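Local atomic coordinates of acyl-CoA Binding Protein (PDB entry 3FP5), a protein that probably binds long-chain acyl-CoA esters inside the cell and serves as a carrier and buffer for them in fatty acid metabolism. Residues A[24-38]-A[79-93]. Numbering follows the deposited sequence.
Sequences IKPTQDEQLYFYKYF and KYVEKLLEILKKADT
Phe34 and Tyr80 meet where helix 28-38 and helix 79-91 run antiparallel, their axes 9.4 Å apart at closest approach and 156° between directions, within the all-helical bundle of the acyl-CoA-binding protein family. Phe34 acts as a knob in a hole formed by Tyr80, Lys83, Leu84 and Ile87. Its edge is turned toward the Tyr80 face in an edge-to-face pair, planes at 52°, with Phe34 CD1 3.6 Å from Tyr80 CE1. With CG anti to the backbone N (chi1 -171°), the Tyr80 ring is carried toward helix 28-38, and Phe34 CD1 stands over the centre of one face. The Tyr80 hydroxyl hydrogen-bonds a bound MES, probably from the crystallisation liquor, which may mark a pocket; Phe8 (rings edge-to-face), Ala11, Val12 and Val15, all of helix 5-17, also contact Tyr80.

Lys83, bent at chi2 and chi3, lays CE 3.6 Å from the Tyr33 ring centroid and NZ 4.5 Å from it over the same face, a cation-pi contact. That ammonium also salt-bridges Glu86 OE1, while a water links it to Glu30 OE2. Lys79 CB covers the Tyr37 face, 3.6 Å from the ring centroid.

At the N-terminal end of helix 28-38, Glu30 and Thr27 form a capping box (Thr27 N to Glu30 OE1 2.8 Å, Glu30 N to Thr27 OG1), and Glu30 OE1 lies 3.5 Å from Ile87 CD1. In the preceding loop, Ile24 CG2 packs 3.9 Å from Leu88 CD2.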
ATOM      1  N   ILE A  24      -7.641   8.745  10.080  1.00 22.33           N
ATOM      2  CA  ILE A  24      -6.599   8.390   9.122  1.00 21.23           C
ATOM      3  C   ILE A  24      -7.188   7.401   8.132  1.00 24.51           C
ATOM      4  O   ILE A  24      -7.308   6.210   8.421  1.00 25.08           O
ATOM      5  CB  ILE A  24      -5.354   7.792   9.805  1.00 19.52           C
ATOM      6  CG1 ILE A  24      -4.756   8.784  10.808  1.00 21.83           C
ATOM      7  CG2 ILE A  24      -4.315   7.392   8.752  1.00 23.37           C
ATOM      8  CD1 ILE A  24      -3.722   8.164  11.730  1.00 24.28           C
ATOM      9  N   LYS A  25      -7.572   7.908   6.968  1.00 25.88           N
ATOM     10  CA  LYS A  25      -8.376   7.127   6.041  1.00 26.18           C
ATOM     11  C   LYS A  25      -7.887   7.250   4.604  1.00 25.91           C
ATOM     12  O   LYS A  25      -8.047   8.301   3.978  1.00 27.31           O
ATOM     13  CB  LYS A  25      -9.839   7.564   6.119  1.00 31.27           C
ATOM     14  CG  LYS A  25     -10.795   6.659   5.360  1.00 38.94           C
ATOM     15  CD  LYS A  25     -12.181   7.282   5.265  1.00 50.09           C
ATOM     16  CE  LYS A  25     -13.220   6.259   4.835  1.00 55.17           C
ATOM     17  NZ  LYS A  25     -12.746   5.416   3.701  1.00 56.44           N
ATOM     18  N   PRO A  26      -7.304   6.170   4.071  1.00 22.91           N
ATOM     19  CA  PRO A  26      -6.925   6.165   2.655  1.00 20.37           C
ATOM     20  C   PRO A  26      -8.171   6.265   1.795  1.00 22.96           C
ATOM     21  O   PRO A  26      -9.205   5.692   2.149  1.00 23.23           O
ATOM     22  CB  PRO A  26      -6.285   4.785   2.467  1.00 21.79           C
ATOM     23  CG  PRO A  26      -5.903   4.338   3.849  1.00 29.25           C
ATOM     24  CD  PRO A  26      -6.980   4.895   4.732  1.00 23.89           C
ATOM     25  N   THR A  27      -8.080   6.987   0.684  1.00 21.85           N
ATOM     26  CA  THR A  27      -9.178   7.040  -0.272  1.00 24.30           C
ATOM     27  C   THR A  27      -9.292   5.713  -1.024  1.00 24.79           C
ATOM     28  O   THR A  27      -8.433   4.832  -0.902  1.00 17.47           O
ATOM     29  CB  THR A  27      -8.974   8.161  -1.303  1.00 22.85           C
ATOM     30  OG1 THR A  27      -7.825   7.862  -2.101  1.00 21.02           O
ATOM     31  CG2 THR A  27      -8.783   9.506  -0.610  1.00 25.06           C
ATOM     32  N   GLN A  28     -10.362   5.568  -1.794  1.00 24.88           N
ATOM     33  CA  GLN A  28     -10.556   4.371  -2.596  1.00 22.91           C
ATOM     34  C   GLN A  28      -9.359   4.170  -3.523  1.00 17.10           C
ATOM     35  O   GLN A  28      -8.802   3.076  -3.601  1.00 22.18           O
ATOM     36  CB  GLN A  28     -11.856   4.489  -3.400  1.00 33.80           C
ATOM     37  CG  GLN A  28     -12.021   3.471  -4.505  1.00 43.49           C
ATOM     38  CD  GLN A  28     -13.336   3.646  -5.243  1.00 55.51           C
ATOM     39  OE1 GLN A  28     -14.366   3.944  -4.636  1.00 59.92           O
ATOM     40  NE2 GLN A  28     -13.307   3.464  -6.558  1.00 59.48           N
ATOM     41  N   ASP A  29      -8.950   5.243  -4.195  1.00 20.64           N
ATOM     42  CA  ASP A  29      -7.790   5.205  -5.092  1.00 20.19           C
ATOM     43  C   ASP A  29      -6.508   4.842  -4.341  1.00 18.46           C
ATOM     44  O   ASP A  29      -5.657   4.117  -4.858  1.00 19.50           O
ATOM     45  CB  ASP A  29      -7.599   6.549  -5.796  1.00 25.89           C
ATOM     46  CG  ASP A  29      -8.614   6.783  -6.904  1.00 34.00           C
ATOM     47  OD1 ASP A  29      -9.342   5.835  -7.266  1.00 33.85           O
ATOM     48  OD2 ASP A  29      -8.677   7.924  -7.413  1.00 34.14           O
ATOM     49  N   GLU A  30      -6.369   5.358  -3.128  1.00 21.14           N
ATOM     50  CA  GLU A  30      -5.183   5.069  -2.322  1.00 22.26           C
ATOM     51  C   GLU A  30      -5.142   3.598  -1.882  1.00 19.85           C
ATOM     52  O   GLU A  30      -4.072   2.996  -1.767  1.00 13.98           O
ATOM     53  CB  GLU A  30      -5.085   6.035  -1.130  1.00 15.77           C
ATOM     54  CG  GLU A  30      -4.638   7.446  -1.547  1.00 16.37           C
ATOM     55  CD  GLU A  30      -4.839   8.510  -0.476  1.00 21.87           C
ATOM     56  OE1 GLU A  30      -5.654   8.299   0.448  1.00 19.14           O
ATOM     57  OE2 GLU A  30      -4.174   9.573  -0.563  1.00 25.07           O
ATOM     58  N   GLN A  31      -6.309   3.007  -1.649  1.00 18.03           N
ATOM     59  CA  GLN A  31      -6.347   1.603  -1.263  1.00 14.85           C
ATOM     60  C   GLN A  31      -5.940   0.710  -2.440  1.00 15.04           C
ATOM     61  O   GLN A  31      -5.247  -0.289  -2.260  1.00 15.87           O
ATOM     62  CB  GLN A  31      -7.727   1.217  -0.735  1.00 18.40           C
ATOM     63  CG  GLN A  31      -8.049   1.824   0.629  1.00 20.54           C
ATOM     64  CD  GLN A  31      -7.280   1.168   1.772  1.00 26.16           C
ATOM     65  OE1 GLN A  31      -6.436   0.294   1.555  1.00 27.85           O
ATOM     66  NE2 GLN A  31      -7.579   1.584   2.999  1.00 26.93           N
ATOM     67  N   LEU A  32      -6.369   1.078  -3.642  1.00 17.27           N
ATOM     68  CA  LEU A  32      -5.927   0.366  -4.838  1.00 17.06           C
ATOM     69  C   LEU A  32      -4.410   0.507  -5.008  1.00 16.39           C
ATOM     70  O   LEU A  32      -3.729  -0.428  -5.421  1.00 15.12           O
ATOM     71  CB  LEU A  32      -6.655   0.891  -6.073  1.00 19.50           C
ATOM     72  CG  LEU A  32      -8.073   0.336  -6.227  1.00 24.87           C
ATOM     73  CD1 LEU A  32      -8.812   1.074  -7.325  1.00 29.16           C
ATOM     74  CD2 LEU A  32      -8.049  -1.166  -6.499  1.00 25.45           C
ATOM     75  N   TYR A  33      -3.888   1.682  -4.671  1.00 15.47           N
ATOM     76  CA  TYR A  33      -2.454   1.938  -4.776  1.00 16.82           C
ATOM     77  C   TYR A  33      -1.694   1.052  -3.787  1.00 12.49           C
ATOM     78  O   TYR A  33      -0.691   0.413  -4.130  1.00 12.98           O
ATOM     79  CB  TYR A  33      -2.191   3.423  -4.515  1.00 12.79           C
ATOM     80  CG  TYR A  33      -0.788   3.898  -4.793  1.00 14.96           C
ATOM     81  CD1 TYR A  33      -0.491   4.650  -5.934  1.00 16.61           C
ATOM     82  CD2 TYR A  33       0.243   3.620  -3.900  1.00 11.46           C
ATOM     83  CE1 TYR A  33       0.802   5.111  -6.169  1.00 16.50           C
ATOM     84  CE2 TYR A  33       1.530   4.067  -4.132  1.00 12.96           C
ATOM     85  CZ  TYR A  33       1.807   4.810  -5.266  1.00 14.53           C
ATOM     86  OH  TYR A  33       3.102   5.256  -5.477  1.00 15.13           O
ATOM     87  N   PHE A  34      -2.174   1.010  -2.548  1.00 12.21           N
ATOM     88  CA  PHE A  34      -1.598   0.107  -1.559  1.00 12.50           C
ATOM     89  C   PHE A  34      -1.693  -1.346  -2.022  1.00 14.65           C
ATOM     90  O   PHE A  34      -0.745  -2.117  -1.861  1.00 11.48           O
ATOM     91  CB  PHE A  34      -2.309   0.244  -0.210  1.00 12.45           C
ATOM     92  CG  PHE A  34      -1.888   1.454   0.596  1.00 11.49           C
ATOM     93  CD1 PHE A  34      -0.544   1.724   0.832  1.00 11.49           C
ATOM     94  CD2 PHE A  34      -2.847   2.289   1.156  1.00 11.59           C
ATOM     95  CE1 PHE A  34      -0.168   2.836   1.596  1.00 12.18           C
ATOM     96  CE2 PHE A  34      -2.479   3.395   1.925  1.00 14.04           C
ATOM     97  CZ  PHE A  34      -1.138   3.664   2.138  1.00 18.08           C
ATOM     98  N   TYR A  35      -2.839  -1.720  -2.589  1.00 14.06           N
ATOM     99  CA  TYR A  35      -3.048  -3.101  -3.018  1.00 12.64           C
ATOM    100  C   TYR A  35      -2.015  -3.506  -4.059  1.00 11.94           C
ATOM    101  O   TYR A  35      -1.365  -4.553  -3.934  1.00 12.52           O
ATOM    102  CB  TYR A  35      -4.451  -3.316  -3.610  1.00 11.55           C
ATOM    103  CG  TYR A  35      -4.652  -4.745  -4.084  1.00 11.24           C
ATOM    104  CD1 TYR A  35      -4.943  -5.754  -3.180  1.00 14.64           C
ATOM    105  CD2 TYR A  35      -4.491  -5.093  -5.427  1.00 13.84           C
ATOM    106  CE1 TYR A  35      -5.107  -7.067  -3.596  1.00 17.08           C
ATOM    107  CE2 TYR A  35      -4.653  -6.402  -5.854  1.00 14.22           C
ATOM    108  CZ  TYR A  35      -4.961  -7.385  -4.933  1.00 16.42           C
ATOM    109  OH  TYR A  35      -5.117  -8.688  -5.340  1.00 18.86           O
ATOM    110  N   LYS A  36      -1.865  -2.672  -5.084  1.00 11.17           N
ATOM    111  CA  LYS A  36      -1.046  -3.061  -6.222  1.00 10.61           C
ATOM    112  C   LYS A  36       0.412  -3.225  -5.786  1.00 12.87           C
ATOM    113  O   LYS A  36       1.079  -4.185  -6.181  1.00 14.01           O
ATOM    114  CB  LYS A  36      -1.206  -2.087  -7.406  1.00 12.14           C
ATOM    115  CG  LYS A  36      -0.502  -0.742  -7.265  1.00 13.97           C
ATOM    116  CD  LYS A  36      -1.018   0.246  -8.310  1.00 13.71           C
ATOM    117  CE  LYS A  36      -0.257   1.562  -8.254  1.00 16.85           C
ATOM    118  NZ  LYS A  36      -0.892   2.626  -9.084  1.00 20.81           N
ATOM    119  N   TYR A  37       0.891  -2.326  -4.928  1.00 10.96           N
ATOM    120  CA  TYR A  37       2.274  -2.447  -4.470  1.00  9.77           C
ATOM    121  C   TYR A  37       2.444  -3.515  -3.393  1.00 11.41           C
ATOM    122  O   TYR A  37       3.518  -4.109  -3.272  1.00 12.05           O
ATOM    123  CB  TYR A  37       2.866  -1.092  -4.059  1.00 15.11           C
ATOM    124  CG  TYR A  37       3.192  -0.251  -5.270  1.00 10.64           C
ATOM    125  CD1 TYR A  37       4.110  -0.700  -6.221  1.00  9.39           C
ATOM    126  CD2 TYR A  37       2.561   0.973  -5.489  1.00 13.92           C
ATOM    127  CE1 TYR A  37       4.412   0.057  -7.332  1.00 11.43           C
ATOM    128  CE2 TYR A  37       2.846   1.730  -6.617  1.00 16.00           C
ATOM    129  CZ  TYR A  37       3.777   1.260  -7.537  1.00 15.50           C
ATOM    130  OH  TYR A  37       4.080   1.994  -8.663  1.00 16.35           O
ATOM    131  N   PHE A  38       1.392  -3.769  -2.610  1.00 12.10           N
ATOM    132  CA  PHE A  38       1.447  -4.885  -1.683  1.00 10.49           C
ATOM    133  C   PHE A  38       1.664  -6.209  -2.427  1.00 10.54           C
ATOM    134  O   PHE A  38       2.542  -6.986  -2.067  1.00 10.86           O
ATOM    135  CB  PHE A  38       0.200  -4.971  -0.806  1.00 11.10           C
ATOM    136  CG  PHE A  38       0.179  -6.199   0.058  1.00 11.21           C
ATOM    137  CD1 PHE A  38       0.882  -6.232   1.258  1.00 12.96           C
ATOM    138  CD2 PHE A  38      -0.515  -7.333  -0.342  1.00 14.69           C
ATOM    139  CE1 PHE A  38       0.873  -7.368   2.052  1.00 15.72           C
ATOM    140  CE2 PHE A  38      -0.524  -8.474   0.444  1.00 17.79           C
ATOM    141  CZ  PHE A  38       0.170  -8.499   1.641  1.00 15.27           C
ATOM    142  N   LYS A  79       7.406   2.634  -2.793  1.00 13.82           N
ATOM    143  CA  LYS A  79       6.157   3.275  -3.174  1.00 12.74           C
ATOM    144  C   LYS A  79       5.068   3.085  -2.116  1.00 13.06           C
ATOM    145  O   LYS A  79       4.302   4.006  -1.830  1.00 15.64           O
ATOM    146  CB  LYS A  79       5.686   2.731  -4.527  1.00 12.50           C
ATOM    147  CG  LYS A  79       6.584   3.147  -5.687  1.00 17.89           C
ATOM    148  CD  LYS A  79       6.738   4.656  -5.710  1.00 27.01           C
ATOM    149  CE  LYS A  79       7.529   5.121  -6.926  1.00 33.94           C
ATOM    150  NZ  LYS A  79       7.779   6.592  -6.882  1.00 34.40           N
ATOM    151  N   TYR A  80       5.000   1.887  -1.547  1.00 10.53           N
ATOM    152  CA  TYR A  80       3.997   1.569  -0.534  1.00 10.72           C
ATOM    153  C   TYR A  80       4.243   2.415   0.723  1.00 11.66           C
ATOM    154  O   TYR A  80       3.338   3.108   1.226  1.00 11.34           O
ATOM    155  CB  TYR A  80       4.043   0.068  -0.205  1.00 11.07           C
ATOM    156  CG  TYR A  80       2.902  -0.416   0.663  1.00 13.34           C
ATOM    157  CD1 TYR A  80       1.839  -1.148   0.130  1.00 11.31           C
ATOM    158  CD2 TYR A  80       2.887  -0.142   2.027  1.00 13.11           C
ATOM    159  CE1 TYR A  80       0.787  -1.588   0.951  1.00 13.72           C
ATOM    160  CE2 TYR A  80       1.850  -0.576   2.842  1.00 12.31           C
ATOM    161  CZ  TYR A  80       0.805  -1.292   2.305  1.00 15.73           C
ATOM    162  OH  TYR A  80      -0.213  -1.706   3.147  1.00 13.38           O
ATOM    163  N   VAL A  81       5.474   2.368   1.225  1.00  9.39           N
ATOM    164  CA  VAL A  81       5.825   3.140   2.424  1.00 10.81           C
ATOM    165  C   VAL A  81       5.598   4.636   2.201  1.00 16.26           C
ATOM    166  O   VAL A  81       4.976   5.324   3.021  1.00 12.84           O
ATOM    167  CB  VAL A  81       7.284   2.877   2.864  1.00  9.10           C
ATOM    168  CG1 VAL A  81       7.715   3.888   3.950  1.00 13.11           C
ATOM    169  CG2 VAL A  81       7.436   1.434   3.345  1.00 11.26           C
ATOM    170  N   GLU A  82       6.090   5.143   1.079  1.00 14.19           N
ATOM    171  CA  GLU A  82       5.937   6.556   0.778  1.00 15.03           C
ATOM    172  C   GLU A  82       4.478   7.013   0.671  1.00 14.80           C
ATOM    173  O   GLU A  82       4.142   8.117   1.113  1.00 16.67           O
ATOM    174  CB  GLU A  82       6.724   6.912  -0.482  1.00 15.49           C
ATOM    175  CG  GLU A  82       8.214   6.974  -0.217  1.00 20.03           C
ATOM    176  CD  GLU A  82       9.003   7.292  -1.465  1.00 26.40           C
ATOM    177  OE1 GLU A  82       8.400   7.326  -2.562  1.00 31.57           O
ATOM    178  OE2 GLU A  82      10.226   7.507  -1.340  1.00 30.35           O
ATOM    179  N   LYS A  83       3.608   6.172   0.107  1.00 13.64           N
ATOM    180  CA  LYS A  83       2.192   6.514   0.039  1.00 13.46           C
ATOM    181  C   LYS A  83       1.593   6.634   1.443  1.00 15.11           C
ATOM    182  O   LYS A  83       0.808   7.544   1.721  1.00 14.80           O
ATOM    183  CB  LYS A  83       1.404   5.480  -0.766  1.00 15.98           C
ATOM    184  CG  LYS A  83      -0.099   5.767  -0.833  1.00 15.97           C
ATOM    185  CD  LYS A  83      -0.361   7.147  -1.409  1.00 15.22           C
ATOM    186  CE  LYS A  83       0.002   7.189  -2.890  1.00 16.78           C
ATOM    187  NZ  LYS A  83      -0.310   8.509  -3.490  1.00 20.29           N
ATOM    188  N   LEU A  84       1.956   5.711   2.326  1.00 12.42           N
ATOM    189  CA  LEU A  84       1.462   5.781   3.698  1.00 14.08           C
ATOM    190  C   LEU A  84       1.992   7.046   4.382  1.00 11.83           C
ATOM    191  O   LEU A  84       1.246   7.757   5.074  1.00 12.69           O
ATOM    192  CB  LEU A  84       1.873   4.532   4.485  1.00 14.29           C
ATOM    193  CG  LEU A  84       1.470   4.558   5.962  1.00 12.38           C
ATOM    194  CD1 LEU A  84      -0.056   4.750   6.112  1.00 14.36           C
ATOM    195  CD2 LEU A  84       1.929   3.285   6.657  1.00 13.40           C
ATOM    196  N   LEU A  85       3.277   7.343   4.195  1.00 12.76           N
ATOM    197  CA  LEU A  85       3.831   8.557   4.805  1.00 13.96           C
ATOM    198  C   LEU A  85       3.117   9.811   4.304  1.00 16.36           C
ATOM    199  O   LEU A  85       2.815  10.716   5.086  1.00 15.66           O
ATOM    200  CB  LEU A  85       5.342   8.664   4.574  1.00 14.25           C
ATOM    201  CG  LEU A  85       6.148   7.632   5.364  1.00 13.68           C
ATOM    202  CD1 LEU A  85       7.615   7.670   4.984  1.00 17.84           C
ATOM    203  CD2 LEU A  85       5.972   7.874   6.861  1.00 17.42           C
ATOM    204  N   GLU A  86       2.841   9.852   3.005  1.00 17.20           N
ATOM    205  CA  GLU A  86       2.103  10.953   2.399  1.00 14.58           C
ATOM    206  C   GLU A  86       0.772  11.123   3.121  1.00 16.73           C
ATOM    207  O   GLU A  86       0.419  12.217   3.556  1.00 18.50           O
ATOM    208  CB  GLU A  86       1.858  10.659   0.917  1.00 14.30           C
ATOM    209  CG  GLU A  86       0.955  11.651   0.223  1.00 20.70           C
ATOM    210  CD  GLU A  86       0.633  11.240  -1.203  1.00 29.08           C
ATOM    211  OE1 GLU A  86       1.172  10.210  -1.671  1.00 28.50           O
ATOM    212  OE2 GLU A  86      -0.165  11.946  -1.853  1.00 31.44           O
ATOM    213  N   ILE A  87       0.051  10.016   3.262  1.00 13.47           N
ATOM    214  CA  ILE A  87      -1.269  10.029   3.881  1.00 16.61           C
ATOM    215  C   ILE A  87      -1.213  10.455   5.350  1.00 15.88           C
ATOM    216  O   ILE A  87      -2.065  11.217   5.812  1.00 18.20           O
ATOM    217  CB  ILE A  87      -1.953   8.652   3.747  1.00 15.49           C
ATOM    218  CG1 ILE A  87      -2.420   8.443   2.311  1.00 15.82           C
ATOM    219  CG2 ILE A  87      -3.119   8.525   4.719  1.00 19.36           C
ATOM    220  CD1 ILE A  87      -2.769   6.987   1.981  1.00 22.25           C
ATOM    221  N   LEU A  88      -0.209   9.966   6.076  1.00 11.68           N
ATOM    222  CA  LEU A  88      -0.069  10.289   7.490  1.00 11.80           C
ATOM    223  C   LEU A  88       0.260  11.764   7.639  1.00 14.62           C
ATOM    224  O   LEU A  88      -0.232  12.422   8.543  1.00 18.63           O
ATOM    225  CB  LEU A  88       1.029   9.436   8.135  1.00 13.91           C
ATOM    226  CG  LEU A  88       0.732   7.935   8.223  1.00 12.33           C
ATOM    227  CD1 LEU A  88       1.949   7.182   8.716  1.00 14.90           C
ATOM    228  CD2 LEU A  88      -0.463   7.686   9.136  1.00 12.54           C
ATOM    229  N   LYS A  89       1.085  12.283   6.734  1.00 13.95           N
ATOM    230  CA  LYS A  89       1.476  13.691   6.812  1.00 16.67           C
ATOM    231  C   LYS A  89       0.282  14.600   6.537  1.00 19.05           C
ATOM    232  O   LYS A  89       0.101  15.625   7.203  1.00 20.86           O
ATOM    233  CB  LYS A  89       2.629  13.989   5.855  1.00 18.37           C
ATOM    234  CG  LYS A  89       3.935  13.344   6.280  1.00 22.04           C
ATOM    235  CD  LYS A  89       5.045  13.611   5.270  1.00 26.70           C
ATOM    236  CE  LYS A  89       6.339  12.910   5.674  1.00 33.46           C
ATOM    237  NZ  LYS A  89       7.400  13.035   4.625  1.00 37.64           N
ATOM    238  N   LYS A  90      -0.540  14.207   5.573  1.00 20.25           N
ATOM    239  CA  LYS A  90      -1.758  14.931   5.232  1.00 23.64           C
ATOM    240  C   LYS A  90      -2.790  14.885   6.370  1.00 25.95           C
ATOM    241  O   LYS A  90      -3.504  15.860   6.609  1.00 28.88           O
ATOM    242  CB  LYS A  90      -2.362  14.353   3.952  1.00 28.01           C
ATOM    243  CG  LYS A  90      -3.615  15.058   3.468  1.00 40.53           C
ATOM    244  CD  LYS A  90      -3.283  16.411   2.872  1.00 54.05           C
ATOM    245  CE  LYS A  90      -4.529  17.114   2.362  1.00 59.40           C
ATOM    246  NZ  LYS A  90      -4.241  18.523   1.967  1.00 62.70           N
ATOM    247  N   ALA A  91      -2.876  13.750   7.059  1.00 20.77           N
ATOM    248  CA  ALA A  91      -3.797  13.618   8.191  1.00 23.09           C
ATOM    249  C   ALA A  91      -3.382  14.574   9.303  1.00 22.11           C
ATOM    250  O   ALA A  91      -4.224  15.232   9.926  1.00 25.82           O
ATOM    251  CB  ALA A  91      -3.831  12.194   8.701  1.00 18.93           C
ATOM    252  N   ASP A  92      -2.082  14.619   9.567  1.00 20.75           N
ATOM    253  CA  ASP A  92      -1.500  15.645  10.415  1.00 21.48           C
ATOM    254  C   ASP A  92      -2.116  15.685  11.818  1.00 21.71           C
ATOM    255  O   ASP A  92      -2.553  16.739  12.301  1.00 26.75           O
ATOM    256  CB  ASP A  92      -1.639  17.005   9.732  1.00 30.04           C
ATOM    257  CG  ASP A  92      -0.946  18.111  10.494  1.00 30.07           C
ATOM    258  OD1 ASP A  92       0.230  17.924  10.888  1.00 32.48           O
ATOM    259  OD2 ASP A  92      -1.584  19.166  10.696  1.00 39.46           O
ATOM    260  N   THR A  93      -2.157  14.526  12.464  1.00 16.00           N
ATOM    261  CA  THR A  93      -2.614  14.429  13.847  1.00 16.79           C
ATOM    262  C   THR A  93      -1.480  13.876  14.706  1.00 17.39           C
ATOM    263  O   THR A  93      -0.472  13.384  14.190  1.00 16.74           O
ATOM    264  CB  THR A  93      -3.851  13.511  13.985  1.00 21.70           C
ATOM    265  OG1 THR A  93      -3.504  12.168  13.628  1.00 21.62           O
ATOM    266  CG2 THR A  93      -4.992  13.991  13.089  1.00 23.53           C
TER
HETATM  267  O   HOH W   1      -2.672  10.024  -2.823  1.00 29.52           O
HETATM  268  O   HOH W   2       4.088   6.465  -3.172  1.00 18.87           O